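Local coordinates for protein PatF (Prochloron didemni, PDB 4BG2) that belongs to the patellamide pathway and resembles cyanobactin prenyltransferases, though whether it transfers prenyl groups itself remains uncertain, at residues 13-18 against 39-44; 21-26 against 64-69; 30-35 against 88-93; 135-140 against 231-236. All blocks are in the same frame, centred on the assembly; numbering follows the deposited sequence.

Contact 1 of 4, residues 13-18 against 39-44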
loop_
_atom_site.group_PDB
_atom_site.type_symbol
_atom_site.label_atom_id
_atom_site.label_comp_id
_atom_site.label_asym_id
_atom_site.label_seq_id
_atom_site.Cartn_x
_atom_site.Cartn_y
_atom_site.Cartn_z
ATOM N N ASP A 13 17.906 -1.667 -12.587
ATOM C CA ASP A 13 17.559 -2.832 -13.410
ATOM C C ASP A 13 16.727 -3.845 -12.626
ATOM O O ASP A 13 15.754 -4.357 -13.141
ATOM C CB ASP A 13 18.824 -3.513 -13.950
ATOM C CG ASP A 13 19.632 -2.611 -14.863
ATOM O OD1 ASP A 13 19.036 -1.924 -15.713
ATOM O OD2 ASP A 13 20.876 -2.588 -14.740
ATOM N N ARG A 14 17.108 -4.135 -11.382
ATOM C CA ARG A 14 16.347 -5.102 -10.566
ATOM C C ARG A 14 14.911 -4.637 -10.281
ATOM O O ARG A 14 13.960 -5.416 -10.337
ATOM C CB ARG A 14 17.061 -5.375 -9.248
ATOM C CG ARG A 14 18.193 -6.375 -9.370
ATOM C CD ARG A 14 18.434 -7.113 -8.059
ATOM N NE ARG A 14 19.839 -7.466 -7.892
ATOM C CZ ARG A 14 20.812 -6.615 -7.566
ATOM N NH1 ARG A 14 20.569 -5.320 -7.361
ATOM N NH2 ARG A 14 22.053 -7.069 -7.448
ATOM N N ARG A 15 14.779 -3.354 -9.964
ATOM C CA ARG A 15 13.484 -2.713 -9.761
ATOM C C ARG A 15 12.530 -3.021 -10.908
ATOM O O ARG A 15 11.383 -3.432 -10.707
ATOM C CB ARG A 15 13.677 -1.206 -9.770
ATOM C CG ARG A 15 13.105 -0.483 -8.617
ATOM C CD ARG A 15 13.580 0.963 -8.736
ATOM N NE ARG A 15 14.804 1.180 -8.006
ATOM C CZ ARG A 15 15.443 2.329 -7.939
ATOM N NH1 ARG A 15 14.976 3.397 -8.564
ATOM N NH2 ARG A 15 16.562 2.397 -7.240
ATOM N N LEU A 16 13.009 -2.753 -12.112
ATOM C CA LEU A 16 12.222 -2.941 -13.323
ATOM C C LEU A 16 11.887 -4.411 -13.519
ATOM O O LEU A 16 10.789 -4.759 -13.928
ATOM C CB LEU A 16 13.011 -2.419 -14.530
ATOM C CG LEU A 16 12.255 -2.313 -15.849
ATOM C CD1 LEU A 16 10.912 -1.625 -15.662
ATOM C CD2 LEU A 16 13.116 -1.567 -16.864
ATOM N N GLN A 17 12.840 -5.273 -13.222
ATOM C CA GLN A 17 12.632 -6.703 -13.376
ATOM C C GLN A 17 11.536 -7.221 -12.437
ATOM O O GLN A 17 10.674 -7.964 -12.866
ATOM C CB GLN A 17 13.945 -7.459 -13.195
ATOM C CG GLN A 17 13.759 -8.937 -13.465
ATOM C CD GLN A 17 13.247 -9.233 -14.871
ATOM O OE1 GLN A 17 13.655 -8.600 -15.846
ATOM N NE2 GLN A 17 12.339 -10.183 -14.977
ATOM N N PHE A 18 11.526 -6.764 -11.186
ATOM C CA PHE A 18 10.394 -7.067 -10.287
ATOM C C PHE A 18 9.055 -6.716 -10.922
ATOM O O PHE A 18 8.120 -7.514 -10.913
ATOM C CB PHE A 18 10.499 -6.322 -8.949
ATOM C CG PHE A 18 11.735 -6.652 -8.167
ATOM C CD1 PHE A 18 12.348 -7.880 -8.295
ATOM C CD2 PHE A 18 12.288 -5.721 -7.305
ATOM C CE1 PHE A 18 13.492 -8.177 -7.579
ATOM C CE2 PHE A 18 13.417 -6.016 -6.572
ATOM C CZ PHE A 18 14.023 -7.251 -6.712
ATOM N N GLU A 39 8.891 4.266 -16.116
ATOM C CA GLU A 39 9.822 5.368 -16.289
ATOM C C GLU A 39 9.971 6.143 -14.981
ATOM O O GLU A 39 11.077 6.532 -14.605
ATOM C CB GLU A 39 9.369 6.304 -17.423
ATOM C CG GLU A 39 9.333 5.611 -18.772
ATOM C CD GLU A 39 8.777 6.464 -19.909
ATOM O OE1 GLU A 39 7.690 7.082 -19.768
ATOM O OE2 GLU A 39 9.437 6.501 -20.971
ATOM N N ALA A 40 8.871 6.352 -14.264
ATOM C CA ALA A 40 8.943 7.146 -13.032
ATOM C C ALA A 40 9.823 6.498 -11.952
ATOM O O ALA A 40 10.627 7.180 -11.290
ATOM C CB ALA A 40 7.567 7.433 -12.499
ATOM N N ILE A 41 9.705 5.187 -11.781
ATOM C CA ILE A 41 10.437 4.542 -10.689
ATOM C C ILE A 41 11.923 4.412 -10.962
ATOM O O ILE A 41 12.711 4.252 -10.036
ATOM C CB ILE A 41 9.877 3.167 -10.303
ATOM C CG1 ILE A 41 10.160 2.140 -11.402
ATOM C CG2 ILE A 41 8.407 3.284 -9.931
ATOM C CD1 ILE A 41 9.510 0.805 -11.144
ATOM N N LEU A 42 12.303 4.466 -12.228
ATOM C CA LEU A 42 13.705 4.491 -12.593
ATOM C C LEU A 42 14.402 5.775 -12.158
ATOM O O LEU A 42 15.614 5.780 -12.027
ATOM C CB LEU A 42 13.871 4.315 -14.106
ATOM C CG LEU A 42 13.581 2.920 -14.668
ATOM C CD1 LEU A 42 13.844 2.901 -16.172
ATOM C CD2 LEU A 42 14.432 1.882 -13.966
ATOM N N GLU A 43 13.638 6.849 -11.939
ATOM C CA GLU A 43 14.199 8.116 -11.497
ATOM C C GLU A 43 14.422 8.209 -9.998
ATOM O O GLU A 43 15.046 9.155 -9.539
ATOM C CB GLU A 43 13.308 9.281 -11.927
ATOM C CG GLU A 43 13.141 9.412 -13.432
ATOM C CD GLU A 43 12.416 10.695 -13.818
ATOM O OE1 GLU A 43 11.402 11.044 -13.173
ATOM O OE2 GLU A 43 12.869 11.373 -14.760
ATOM N N ILE A 44 13.930 7.246 -9.221
ATOM C CA ILE A 44 14.124 7.286 -7.779
ATOM C C ILE A 44 15.560 6.911 -7.454
ATOM O O ILE A 44 16.060 5.868 -7.912
ATOM C CB ILE A 44 13.145 6.372 -7.026
ATOM C CG1 ILE A 44 11.713 6.790 -7.343
ATOM C CG2 ILE A 44 13.359 6.486 -5.515
ATOM C CD1 ILE A 44 10.685 5.777 -6.922
#

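Contact 2 of 4, residues 21-26 against 64-69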
loop_
_atom_site.group_PDB
_atom_site.type_symbol
_atom_site.label_atom_id
_atom_site.label_comp_id
_atom_site.label_asym_id
_atom_site.label_seq_id
_atom_site.Cartn_x
_atom_site.Cartn_y
_atom_site.Cartn_z
ATOM N N THR A 21 8.471 -9.016 -14.089
ATOM C CA THR A 21 8.178 -10.389 -13.676
ATOM C C THR A 21 6.761 -10.539 -13.137
ATOM O O THR A 21 6.083 -11.515 -13.421
ATOM C CB THR A 21 9.190 -10.856 -12.641
ATOM O OG1 THR A 21 10.492 -10.735 -13.217
ATOM C CG2 THR A 21 8.934 -12.319 -12.230
ATOM N N HIS A 22 6.284 -9.529 -12.423
ATOM C CA HIS A 22 4.911 -9.537 -11.928
ATOM C C HIS A 22 3.870 -9.480 -13.062
ATOM O O HIS A 22 2.867 -10.230 -13.050
ATOM C CB HIS A 22 4.722 -8.358 -10.990
ATOM C CG HIS A 22 3.373 -8.290 -10.361
ATOM N ND1 HIS A 22 3.029 -9.051 -9.264
ATOM C CD2 HIS A 22 2.284 -7.546 -10.658
ATOM C CE1 HIS A 22 1.787 -8.774 -8.911
ATOM N NE2 HIS A 22 1.311 -7.866 -9.742
ATOM N N GLN A 23 4.094 -8.578 -14.024
ATOM C CA GLN A 23 3.235 -8.503 -15.205
ATOM C C GLN A 23 3.189 -9.847 -15.938
ATOM O O GLN A 23 2.114 -10.283 -16.356
ATOM C CB GLN A 23 3.735 -7.442 -16.193
ATOM C CG GLN A 23 3.557 -6.017 -15.700
ATOM C CD GLN A 23 4.345 -5.008 -16.525
ATOM O OE1 GLN A 23 4.587 -5.208 -17.726
ATOM N NE2 GLN A 23 4.771 -3.916 -15.873
ATOM N N GLU A 24 4.350 -10.477 -16.115
ATOM C CA GLU A 24 4.408 -11.750 -16.828
ATOM C C GLU A 24 3.604 -12.807 -16.081
ATOM O O GLU A 24 2.763 -13.468 -16.655
ATOM C CB GLU A 24 5.853 -12.249 -16.971
ATOM C CG GLU A 24 6.779 -11.345 -17.777
ATOM C CD GLU A 24 8.186 -11.917 -17.922
ATOM O OE1 GLU A 24 8.657 -12.645 -17.006
ATOM O OE2 GLU A 24 8.817 -11.646 -18.968
ATOM N N ALA A 25 3.878 -12.951 -14.794
ATOM C CA ALA A 25 3.246 -13.982 -13.970
ATOM C C ALA A 25 1.713 -13.895 -13.899
ATOM O O ALA A 25 1.035 -14.915 -13.857
ATOM C CB ALA A 25 3.830 -13.950 -12.572
ATOM N N PHE A 26 1.167 -12.685 -13.909
ATOM C CA PHE A 26 -0.271 -12.497 -13.711
ATOM C C PHE A 26 -1.002 -11.939 -14.917
ATOM O O PHE A 26 -2.084 -11.394 -14.772
ATOM C CB PHE A 26 -0.489 -11.652 -12.453
ATOM C CG PHE A 26 0.093 -12.290 -11.261
ATOM C CD1 PHE A 26 -0.455 -13.485 -10.809
ATOM C CD2 PHE A 26 1.234 -11.809 -10.681
ATOM C CE1 PHE A 26 0.101 -14.147 -9.736
ATOM C CE2 PHE A 26 1.793 -12.448 -9.591
ATOM C CZ PHE A 26 1.231 -13.635 -9.128
ATOM N N GLY A 64 -2.008 -5.492 -11.944
ATOM C CA GLY A 64 -1.163 -4.330 -12.262
ATOM C C GLY A 64 -1.147 -3.315 -11.129
ATOM O O GLY A 64 -1.616 -2.193 -11.299
ATOM N N ARG A 65 -0.586 -3.717 -9.987
ATOM C CA ARG A 65 -0.596 -2.940 -8.758
ATOM C C ARG A 65 0.790 -2.928 -8.114
ATOM O O ARG A 65 1.328 -4.000 -7.754
ATOM C CB ARG A 65 -1.600 -3.513 -7.764
ATOM C CG ARG A 65 -3.024 -3.562 -8.266
ATOM C CD ARG A 65 -3.857 -4.567 -7.488
ATOM N NE ARG A 65 -3.771 -4.299 -6.057
ATOM C CZ ARG A 65 -4.535 -3.439 -5.405
ATOM N NH1 ARG A 65 -5.496 -2.759 -6.024
ATOM N NH2 ARG A 65 -4.332 -3.254 -4.114
ATOM N N TYR A 66 1.362 -1.730 -7.977
ATOM C CA TYR A 66 2.682 -1.541 -7.405
ATOM C C TYR A 66 2.756 -0.323 -6.513
ATOM O O TYR A 66 2.197 0.744 -6.838
ATOM C CB TYR A 66 3.689 -1.294 -8.513
ATOM C CG TYR A 66 3.654 -2.314 -9.608
ATOM C CD1 TYR A 66 4.329 -3.518 -9.467
ATOM C CD2 TYR A 66 2.979 -2.068 -10.805
ATOM C CE1 TYR A 66 4.309 -4.465 -10.467
ATOM C CE2 TYR A 66 2.976 -3.008 -11.825
ATOM C CZ TYR A 66 3.642 -4.210 -11.638
ATOM O OH TYR A 66 3.653 -5.183 -12.621
ATOM N N GLU A 67 3.480 -0.465 -5.411
ATOM C CA GLU A 67 3.931 0.665 -4.605
ATOM C C GLU A 67 5.456 0.583 -4.545
ATOM O O GLU A 67 6.006 -0.449 -4.188
ATOM C CB GLU A 67 3.408 0.616 -3.157
ATOM C CG GLU A 67 1.933 0.700 -2.932
ATOM C CD GLU A 67 1.291 1.856 -3.654
ATOM O OE1 GLU A 67 1.833 3.078 -3.709
ATOM O OE2 GLU A 67 0.233 1.456 -4.131
ATOM N N VAL A 68 6.123 1.693 -4.875
ATOM C CA VAL A 68 7.557 1.791 -4.834
ATOM C C VAL A 68 7.996 2.939 -3.937
ATOM O O VAL A 68 7.437 4.063 -3.981
ATOM C CB VAL A 68 8.099 2.004 -6.248
ATOM C CG1 VAL A 68 9.628 2.104 -6.226
ATOM C CG2 VAL A 68 7.665 0.858 -7.150
ATOM N N CYS A 69 9.003 2.690 -3.119
ATOM C CA CYS A 69 9.626 3.792 -2.393
ATOM C C CYS A 69 11.056 3.494 -2.011
ATOM O O CYS A 69 11.479 2.336 -1.954
ATOM C CB CYS A 69 8.827 4.144 -1.134
ATOM S SG CYS A 69 8.839 2.861 0.154
#

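Contact 3 of 4, residues 30-35 against 88-93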
loop_
_atom_site.group_PDB
_atom_site.type_symbol
_atom_site.label_atom_id
_atom_site.label_comp_id
_atom_site.label_asym_id
_atom_site.label_seq_id
_atom_site.Cartn_x
_atom_site.Cartn_y
_atom_site.Cartn_z
ATOM N N PRO A 30 0.215 -4.177 -20.562
ATOM C CA PRO A 30 0.930 -2.927 -20.284
ATOM C C PRO A 30 0.098 -1.694 -20.641
ATOM O O PRO A 30 0.515 -0.856 -21.420
ATOM C CB PRO A 30 2.183 -3.046 -21.164
ATOM C CG PRO A 30 1.748 -3.886 -22.315
ATOM C CD PRO A 30 0.730 -4.852 -21.768
ATOM N N THR A 31 -1.088 -1.612 -20.060
ATOM C CA THR A 31 -2.026 -0.531 -20.284
ATOM C C THR A 31 -1.587 0.717 -19.506
ATOM O O THR A 31 -0.986 0.614 -18.438
ATOM C CB THR A 31 -3.420 -0.984 -19.790
ATOM O OG1 THR A 31 -3.763 -2.213 -20.447
ATOM C CG2 THR A 31 -4.498 0.049 -20.059
ATOM N N PHE A 32 -1.881 1.883 -20.063
ATOM C CA PHE A 32 -1.762 3.144 -19.355
ATOM C C PHE A 32 -2.296 2.972 -17.939
ATOM O O PHE A 32 -3.386 2.420 -17.770
ATOM C CB PHE A 32 -2.588 4.221 -20.066
ATOM C CG PHE A 32 -2.434 5.573 -19.471
ATOM C CD1 PHE A 32 -3.250 5.996 -18.430
ATOM C CD2 PHE A 32 -1.440 6.413 -19.926
ATOM C CE1 PHE A 32 -3.070 7.248 -17.849
ATOM C CE2 PHE A 32 -1.261 7.664 -19.364
ATOM C CZ PHE A 32 -2.075 8.086 -18.326
ATOM N N PRO A 33 -1.564 3.459 -16.917
ATOM C CA PRO A 33 -0.329 4.229 -16.904
ATOM C C PRO A 33 0.941 3.424 -16.589
ATOM O O PRO A 33 1.957 3.999 -16.162
ATOM C CB PRO A 33 -0.583 5.205 -15.769
ATOM C CG PRO A 33 -1.303 4.344 -14.771
ATOM C CD PRO A 33 -2.102 3.337 -15.552
ATOM N N LEU A 34 0.923 2.131 -16.866
ATOM C CA LEU A 34 2.049 1.278 -16.500
ATOM C C LEU A 34 3.383 1.618 -17.166
ATOM O O LEU A 34 4.393 1.717 -16.474
ATOM C CB LEU A 34 1.678 -0.182 -16.708
ATOM C CG LEU A 34 2.535 -1.272 -16.072
ATOM C CD1 LEU A 34 3.169 -0.849 -14.747
ATOM C CD2 LEU A 34 1.652 -2.508 -15.871
ATOM N N PRO A 35 3.413 1.817 -18.491
ATOM C CA PRO A 35 4.680 2.313 -19.064
ATOM C C PRO A 35 5.228 3.582 -18.422
ATOM O O PRO A 35 6.423 3.655 -18.130
ATOM C CB PRO A 35 4.332 2.559 -20.541
ATOM C CG PRO A 35 3.218 1.615 -20.824
ATOM C CD PRO A 35 2.416 1.521 -19.543
ATOM N N ASP A 88 1.400 14.788 -12.810
ATOM C CA ASP A 88 1.434 15.672 -13.993
ATOM C C ASP A 88 1.398 14.866 -15.280
ATOM O O ASP A 88 0.622 15.161 -16.172
ATOM C CB ASP A 88 2.673 16.577 -13.990
ATOM C CG ASP A 88 2.581 17.709 -12.973
ATOM O OD1 ASP A 88 1.486 17.961 -12.420
ATOM O OD2 ASP A 88 3.628 18.346 -12.699
ATOM N N LYS A 89 2.204 13.819 -15.369
ATOM C CA LYS A 89 2.159 12.968 -16.558
ATOM C C LYS A 89 0.781 12.293 -16.756
ATOM O O LYS A 89 0.246 12.253 -17.860
ATOM C CB LYS A 89 3.301 11.947 -16.529
ATOM C CG LYS A 89 4.661 12.635 -16.482
ATOM C CD LYS A 89 5.772 11.953 -17.262
ATOM C CE LYS A 89 6.691 13.003 -17.871
ATOM N NZ LYS A 89 7.621 12.342 -18.822
ATOM N N ILE A 90 0.159 11.848 -15.685
ATOM C CA ILE A 90 -1.115 11.144 -15.801
ATOM C C ILE A 90 -2.267 12.089 -16.147
ATOM O O ILE A 90 -3.133 11.756 -16.951
ATOM C CB ILE A 90 -1.381 10.321 -14.528
ATOM C CG1 ILE A 90 -0.395 9.146 -14.504
ATOM C CG2 ILE A 90 -2.819 9.818 -14.471
ATOM C CD1 ILE A 90 -0.247 8.482 -13.165
ATOM N N ASP A 91 -2.281 13.256 -15.528
ATOM C CA ASP A 91 -3.377 14.201 -15.718
ATOM C C ASP A 91 -3.460 14.636 -17.174
ATOM O O ASP A 91 -4.560 14.732 -17.733
ATOM C CB ASP A 91 -3.218 15.416 -14.806
ATOM C CG ASP A 91 -4.465 15.699 -13.988
ATOM O OD1 ASP A 91 -5.597 15.541 -14.505
ATOM O OD2 ASP A 91 -4.311 16.111 -12.818
ATOM N N SER A 92 -2.303 14.845 -17.804
ATOM C CA SER A 92 -2.268 15.270 -19.191
ATOM C C SER A 92 -2.786 14.228 -20.195
ATOM O O SER A 92 -2.884 14.520 -21.387
ATOM C CB SER A 92 -0.862 15.725 -19.589
ATOM O OG SER A 92 0.123 14.850 -19.127
ATOM N N GLN A 93 -3.122 13.033 -19.725
ATOM C CA GLN A 93 -3.748 12.015 -20.566
ATOM C C GLN A 93 -5.220 12.325 -20.784
ATOM O O GLN A 93 -5.965 12.547 -19.826
ATOM C CB GLN A 93 -3.630 10.645 -19.898
ATOM C CG GLN A 93 -3.978 9.472 -20.799
ATOM C CD GLN A 93 -3.056 9.359 -21.990
ATOM O OE1 GLN A 93 -1.947 9.902 -21.992
ATOM N NE2 GLN A 93 -3.504 8.636 -23.012
#

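Contact 4 of 4, residues 135-140 against 231-236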
loop_
_atom_site.group_PDB
_atom_site.type_symbol
_atom_site.label_atom_id
_atom_site.label_comp_id
_atom_site.label_asym_id
_atom_site.label_seq_id
_atom_site.Cartn_x
_atom_site.Cartn_y
_atom_site.Cartn_z
HETATM N N MSE A 135 -1.762 5.601 -6.500
HETATM C CA MSE A 135 -1.809 5.291 -5.079
HETATM C C MSE A 135 -0.583 5.873 -4.462
HETATM O O MSE A 135 0.540 5.674 -4.935
HETATM C CB MSE A 135 -1.840 3.765 -4.893
HETATM C CG MSE A 135 -1.947 3.354 -3.420
HETATM SE SE MSE A 135 -3.811 3.511 -2.808
HETATM C CE MSE A 135 -3.507 4.751 -1.336
ATOM N N LEU A 136 -0.781 6.643 -3.411
ATOM C CA LEU A 136 0.316 7.308 -2.730
ATOM C C LEU A 136 0.177 7.070 -1.237
ATOM O O LEU A 136 -0.839 7.407 -0.644
ATOM C CB LEU A 136 0.278 8.806 -3.006
ATOM C CG LEU A 136 0.260 9.219 -4.490
ATOM C CD1 LEU A 136 -0.120 10.677 -4.661
ATOM C CD2 LEU A 136 1.592 8.986 -5.169
ATOM N N TYR A 137 1.226 6.528 -0.619
ATOM C CA TYR A 137 1.209 6.311 0.802
ATOM C C TYR A 137 2.222 7.234 1.451
ATOM O O TYR A 137 3.333 7.365 0.957
ATOM C CB TYR A 137 1.566 4.849 1.121
ATOM C CG TYR A 137 0.476 3.865 0.786
ATOM C CD1 TYR A 137 -0.673 3.801 1.566
ATOM C CD2 TYR A 137 0.601 2.972 -0.282
ATOM C CE1 TYR A 137 -1.677 2.886 1.294
ATOM C CE2 TYR A 137 -0.412 2.058 -0.562
ATOM C CZ TYR A 137 -1.543 2.028 0.239
ATOM O OH TYR A 137 -2.554 1.141 -0.005
ATOM N N ILE A 138 1.838 7.823 2.579
ATOM C CA ILE A 138 2.754 8.545 3.427
ATOM C C ILE A 138 3.133 7.613 4.582
ATOM O O ILE A 138 2.267 7.152 5.323
ATOM C CB ILE A 138 2.088 9.805 4.026
ATOM C CG1 ILE A 138 1.416 10.646 2.949
ATOM C CG2 ILE A 138 3.073 10.624 4.858
ATOM C CD1 ILE A 138 2.349 11.291 1.984
ATOM N N HIS A 139 4.424 7.370 4.760
ATOM C CA HIS A 139 4.915 6.572 5.880
ATOM C C HIS A 139 5.451 7.467 6.988
ATOM O O HIS A 139 6.371 8.238 6.775
ATOM C CB HIS A 139 5.991 5.617 5.417
ATOM C CG HIS A 139 5.466 4.541 4.540
ATOM N ND1 HIS A 139 4.701 3.504 5.021
ATOM C CD2 HIS A 139 5.580 4.337 3.207
ATOM C CE1 HIS A 139 4.375 2.700 4.024
ATOM N NE2 HIS A 139 4.883 3.193 2.910
ATOM N N ILE A 140 4.845 7.336 8.164
ATOM C CA ILE A 140 5.098 8.201 9.295
ATOM C C ILE A 140 6.120 7.529 10.195
ATOM O O ILE A 140 6.148 6.306 10.272
ATOM C CB ILE A 140 3.777 8.438 10.058
ATOM C CG1 ILE A 140 2.750 9.094 9.130
ATOM C CG2 ILE A 140 3.989 9.295 11.287
ATOM C CD1 ILE A 140 1.324 8.954 9.610
ATOM N N GLY A 231 -2.224 -4.102 10.566
ATOM C CA GLY A 231 -2.746 -2.769 10.240
ATOM C C GLY A 231 -4.182 -2.829 9.782
ATOM O O GLY A 231 -4.675 -3.864 9.366
ATOM N N ALA A 232 -4.858 -1.709 9.867
ATOM C CA ALA A 232 -6.204 -1.605 9.390
ATOM C C ALA A 232 -6.330 -0.261 8.695
ATOM O O ALA A 232 -5.885 0.751 9.245
ATOM C CB ALA A 232 -7.174 -1.696 10.550
ATOM N N PHE A 233 -6.936 -0.232 7.517
ATOM C CA PHE A 233 -7.236 1.035 6.879
ATOM C C PHE A 233 -8.693 1.414 7.033
ATOM O O PHE A 233 -9.578 0.693 6.599
ATOM C CB PHE A 233 -6.868 1.011 5.395
ATOM C CG PHE A 233 -5.415 1.234 5.115
ATOM C CD1 PHE A 233 -4.771 2.371 5.554
ATOM C CD2 PHE A 233 -4.704 0.331 4.341
ATOM C CE1 PHE A 233 -3.439 2.586 5.248
ATOM C CE2 PHE A 233 -3.372 0.528 4.036
ATOM C CZ PHE A 233 -2.731 1.650 4.507
ATOM N N PHE A 234 -8.931 2.548 7.676
ATOM C CA PHE A 234 -10.256 3.145 7.758
ATOM C C PHE A 234 -10.414 4.310 6.763
ATOM O O PHE A 234 -9.461 5.040 6.474
ATOM C CB PHE A 234 -10.477 3.648 9.172
ATOM C CG PHE A 234 -10.499 2.540 10.203
ATOM C CD1 PHE A 234 -9.325 2.024 10.700
ATOM C CD2 PHE A 234 -11.699 2.001 10.622
ATOM C CE1 PHE A 234 -9.340 0.993 11.629
ATOM C CE2 PHE A 234 -11.733 0.971 11.544
ATOM C CZ PHE A 234 -10.552 0.462 12.042
ATOM N N SER A 235 -11.628 4.485 6.259
ATOM C CA SER A 235 -11.943 5.602 5.378
ATOM C C SER A 235 -13.422 5.874 5.444
ATOM O O SER A 235 -14.209 4.953 5.604
ATOM C CB SER A 235 -11.592 5.265 3.914
ATOM O OG SER A 235 -11.725 6.398 3.046
ATOM N N LYS A 236 -13.794 7.131 5.221
ATOM C CA LYS A 236 -15.196 7.499 4.994
ATOM C C LYS A 236 -15.803 6.655 3.867
ATOM O O LYS A 236 -16.997 6.468 3.800
ATOM C CB LYS A 236 -15.316 8.944 4.525
ATOM C CG LYS A 236 -16.732 9.498 4.591
ATOM C CD LYS A 236 -16.755 10.944 4.131
ATOM C CE LYS A 236 -18.136 11.570 4.284
ATOM N NZ LYS A 236 -19.105 11.052 3.264
#

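Contact 1 of 4, residues 13-18 against 39-44
R15 reaches from helix 3-25 to the C-terminal part of helix 34-42 and there spends one nitrogen, NH1, on two backbone carbonyls. R15 NH1 lies 2.8 Å from I41 O and also 2.8 Å from I44 O, with an N-H...O angle of 162° for I44 O. Both acceptors sit at the edge of the guanidinium, near its plane, so the two hydrogens of NH1 diverge toward them within the flat of the group. The oxygens receive it differently: NH1 approaches I41 O nearly head-on, at a C=O...N angle of 161°, whereas it comes to I44 O from one flank and somewhat off the carbonyl plane. A bend at chi3 (-92°) turns the guanidinium toward the carbonyls. R15 CD lies 3.6 Å from I41 O, which also takes a weak backbone bond from I44 N. Near this part of helix 34-42 the positive group would probably complement the helix dipole.

This polar grip is the tight, buried half of the contact. Toward solvent the packing slackens: L16 and L42 are partly exposed and approach only to 4.6 Å between L16 CD2 and L42 CD1. The remaining nitrogens of R15 are also held, NE by a salt bridge to D304 just beyond strand 295-303. The side chain of R15 touches C48 and V50 of strand 48-57, I41 and I44 settle on V68 of strand 60-70, and H82 of helix 79-91 adjoins I44, so the joined helices lie against the outside of the sheet.

Contact 2 of 4, residues 21-26 against 64-69
The phenolic oxygen of Y66 is lodged among three groups of helix 3-25: it makes a weak hydrogen bond with V19 O, while Q23 CG and H22 CD2 close in on it. Y66 OH lies 3.2 Å from Q23 CG and 3.4 Å from H22 CD2, the latter meeting it at the edge of the imidazole, near the ring plane. The two rings meet obliquely, centroids 5.3 Å apart and planes at 70°, with Y66 CE1 coming to 3.7 Å from H22 CD2. H22 carries CG anti to its backbone N (chi1 -177°), which sends the imidazole toward the strand, and F26 CD2 lies over one of its faces. The segments run nearly antiparallel, at 156°.

A phenylalanine in place of Y66 would probably leave V19 O without this weak partner and open a small gap between H22 and Q23. No hydrogen bond joins the two segments directly. H22 ND1 is bonded to Y300 OH and Q23 NE2 to E38, while R65 NE turns to S53. The helix therefore meets the strand of the barrel through carbon contacts and one phenol oxygen, with polar ends fixed by third parties, which implies an interface held chiefly by shape.

Contact 3 of 4, residues 30-35 against 88-93
Q93 lies along the ring of F32 on the outer layer of the ABBA barrel, where the loop leading into helix 34-42 meets the end of helix 79-91. From its root outward, Q93 CB stands 3.4 Å from F32 CZ. The next carbon, CG, passes over the ring face as a CH-pi contact, 3.7 Å from the F32 centroid and 23° off the normal. Beyond a bend at chi2 (62°), the amide heads back along the ring margin: Q93 CD is 3.6 Å from F32 CE2, and OE1 is 3.5 Å from the same CE2. Amide and ring planes differ by 32°, so the amide is only roughly flat against the phenyl.

The opposite face of F32 is covered near its rim by CB of P33, whose preceding peptide bond is cis. The ring is thus sandwiched, while its CZ edge looks toward I90 O. Were F32 replaced by an alanine, the aliphatic part of Q93 would probably lose its aromatic surface and a gap would open between loop and helix. L129 adds a further side chain against F32. Deeper in, two aliphatic groups join the segments without any hydrogen bond: P33 CB rests 4.1 Å from I90 CG1.

Contact 4 of 4, residues 135-140 against 231-236
Y137 and F233 meet across the interior of the ten-stranded antiparallel ABBA barrel, from strands 133-140 and 229-233, which are not neighbours in the sheet: strands 173-181 and 186-194 stand between them. Their CA atoms are 11.7 Å apart, and long side chains bridge that distance.

The aromatic component is a single ring pair. The planes are inclined by only 20°, yet the rings are slid apart, centroids 5.8 Å from each other, so they scarcely overlap and do not form a proper stack. Beside this pair, F233 also engages F244 edge-to-face, which links it to the adjoining strand 242-247. In PT-barrel enzymes aromatic side chains lining the lumen surround the prenyl donor, and the position of these rings is consistent with such a lining.

A second kind of packing comes from the selenomethionine M135, two residues along the strand: its CE lies 3.6 Å above the Y137 ring plane, offset toward the rim.

Polar bonds anchor the strands nearby: Y137 N bonds to T120 OG1 of strand 116-124, and the side-chain oxygen S235 OG bonds to V188 O and D157 OD1. Between the two segments themselves everything is carbon to carbon at the tight end: Y137 CE1 comes to 3.6 Å from F233 CZ, and F233 CE2 follows at 4.0 Å from Y137 CE1.

Contacts 1 and 2 both use helix 3-25, their centres about 11 Å apart, and they touch where I41 CG2 meets V68 CG2 at 3.8 Å. Contact 3 joins the same network through L34, whose CD2 lies 3.4 Å from Q23 NE2 and whose CD1 lies 3.6 Å from Y66 CE2, so helix 34-42 links contacts 1, 2 and 3 on the outside of the barrel. Contact 4 faces the lumen instead, its centre about 24 Å from that of contact 1. Strand 60-70 connects the two sides: E67 lies near Y137, but its two conformers make that approach tentative. The lumen is the likely place of any prenyl site.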